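Local structure of FOKI restriction endonuclease (2FOK) at residues 12-17 with 226-231. The protein recognises a specific DNA sequence and cleaves the DNA at a distance from it, as a metal-dependent type IIS restriction endonuclease. Sequence-based numbering, arbitrary orientation.
Sequences QNPGKF and YARMIG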
# COMPACT_ATOMS: atom_id res chain seq x y z
N GLN A 12 -9.04 -3.04 -3.70
CA GLN A 12 -8.91 -1.58 -3.65
C GLN A 12 -10.12 -0.76 -4.08
O GLN A 12 -10.32 0.36 -3.60
CB GLN A 12 -7.73 -1.14 -4.52
CG GLN A 12 -6.38 -1.04 -3.83
CD GLN A 12 -5.29 -0.63 -4.80
OE1 GLN A 12 -4.11 -0.56 -4.44
NE2 GLN A 12 -5.68 -0.34 -6.04
N ASN A 13 -10.92 -1.29 -5.00
CA ASN A 13 -12.04 -0.51 -5.48
C ASN A 13 -13.42 -0.99 -5.06
O ASN A 13 -13.67 -2.19 -4.97
CB ASN A 13 -11.94 -0.39 -7.00
CG ASN A 13 -10.84 0.58 -7.42
OD1 ASN A 13 -10.83 1.73 -6.98
ND2 ASN A 13 -9.92 0.12 -8.26
N PRO A 14 -14.33 -0.04 -4.78
CA PRO A 14 -15.71 -0.27 -4.35
C PRO A 14 -16.60 -1.12 -5.25
O PRO A 14 -16.47 -1.11 -6.48
CB PRO A 14 -16.27 1.14 -4.17
CG PRO A 14 -15.39 2.01 -5.00
CD PRO A 14 -14.04 1.40 -4.88
N GLY A 15 -17.50 -1.85 -4.60
CA GLY A 15 -18.45 -2.70 -5.28
C GLY A 15 -19.65 -2.89 -4.37
O GLY A 15 -19.55 -2.66 -3.16
N LYS A 16 -20.78 -3.28 -4.92
CA LYS A 16 -21.98 -3.48 -4.12
C LYS A 16 -22.04 -4.91 -3.56
O LYS A 16 -21.75 -5.87 -4.27
CB LYS A 16 -23.22 -3.19 -4.97
CG LYS A 16 -23.88 -1.85 -4.68
CD LYS A 16 -24.69 -1.37 -5.87
CE LYS A 16 -26.19 -1.43 -5.60
NZ LYS A 16 -26.83 -0.08 -5.58
N PHE A 17 -22.42 -5.05 -2.29
CA PHE A 17 -22.52 -6.36 -1.66
C PHE A 17 -23.55 -7.21 -2.41
O PHE A 17 -23.50 -8.44 -2.38
CB PHE A 17 -22.95 -6.22 -0.18
CG PHE A 17 -21.81 -6.39 0.81
CD1 PHE A 17 -21.27 -7.64 1.06
CD2 PHE A 17 -21.29 -5.28 1.48
CE1 PHE A 17 -20.22 -7.80 1.96
CE2 PHE A 17 -20.24 -5.43 2.39
CZ PHE A 17 -19.71 -6.70 2.63
N TYR A 226 -6.87 0.06 1.02
CA TYR A 226 -7.33 -1.15 1.69
C TYR A 226 -8.07 -0.81 2.99
O TYR A 226 -9.12 -1.38 3.26
CB TYR A 226 -6.14 -2.06 2.00
CG TYR A 226 -5.38 -2.51 0.77
CD1 TYR A 226 -6.06 -2.80 -0.41
CD2 TYR A 226 -4.00 -2.64 0.77
CE1 TYR A 226 -5.40 -3.21 -1.54
CE2 TYR A 226 -3.31 -3.05 -0.37
CZ TYR A 226 -4.02 -3.34 -1.52
OH TYR A 226 -3.39 -3.76 -2.67
N ALA A 227 -7.52 0.12 3.78
CA ALA A 227 -8.14 0.53 5.05
C ALA A 227 -9.52 1.15 4.87
O ALA A 227 -10.39 1.03 5.73
CB ALA A 227 -7.25 1.52 5.77
N ARG A 228 -9.71 1.86 3.75
CA ARG A 228 -10.97 2.51 3.46
C ARG A 228 -11.98 1.46 3.02
O ARG A 228 -13.15 1.50 3.41
CB ARG A 228 -10.78 3.57 2.35
CG ARG A 228 -12.03 3.87 1.53
CD ARG A 228 -11.79 4.91 0.44
NE ARG A 228 -10.86 4.46 -0.59
CZ ARG A 228 -11.14 3.53 -1.50
NH1 ARG A 228 -12.33 2.94 -1.51
NH2 ARG A 228 -10.23 3.18 -2.40
N MET A 229 -11.52 0.53 2.20
CA MET A 229 -12.37 -0.54 1.70
C MET A 229 -12.76 -1.49 2.82
O MET A 229 -13.95 -1.69 3.09
CB MET A 229 -11.64 -1.32 0.60
CG MET A 229 -11.40 -0.50 -0.66
SD MET A 229 -12.90 0.35 -1.17
CE MET A 229 -13.83 -1.05 -1.85
N ILE A 230 -11.77 -2.07 3.48
CA ILE A 230 -12.07 -2.99 4.57
C ILE A 230 -12.91 -2.29 5.63
O ILE A 230 -13.86 -2.87 6.16
CB ILE A 230 -10.80 -3.55 5.22
CG1 ILE A 230 -9.90 -4.18 4.15
CG2 ILE A 230 -11.18 -4.62 6.26
CD1 ILE A 230 -8.51 -4.54 4.64
N GLY A 231 -12.57 -1.03 5.92
CA GLY A 231 -13.33 -0.28 6.91
C GLY A 231 -14.77 -0.06 6.49
O GLY A 231 -15.67 -0.03 7.33
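Arg228 reaches from helix 222-236 to the loop and gives the contact its one hydrogen bond: NH2 donates to the backbone O of Gln12 over 3.1 Å, with an N-H...O angle of 146°. The nitrogen lies nearly in line with the C=O bond, and the carbonyl sits at the edge of the guanidinium, somewhat tilted from its plane. The arginine gets there with CG anti to its own backbone N (chi1 154°) and a bend at chi3 that turns the guanidinium toward the loop carbonyl.

The same carbonyl oxygen rests on Met229, whose CG is 3.2 Å from Gln12 O. Bent at both chi2 and chi3, the methionine chain sets its CE against the Asn13-Pro14 peptide link, 3.1 Å from Pro14 N, a tight fit; against the proline ring itself, Pro14 CD to Met229 CE is 3.9 Å. Gln12 CG comes within 3.3 Å of Tyr226 CE1, the two side chains meeting obliquely, with amide and ring planes 35° apart.

One shell further out, Glu220 takes NE of Arg228 in a salt bridge, a second hold on the same guanidinium, while Trp10, Leu184 and Phe192 pack around Tyr226. An alanine in place of Arg228 would probably leave the Gln12 carbonyl without this donor and Glu220 without its cationic mate. The contact thus ties the loop before helix 17-24, in the first recognition subdomain, to a helix of the second: Met229 packs mainly against loop backbone, Gln12 CG meets the tyrosine, and one charged donor grips a loop carbonyl that also lies against Met229 CG.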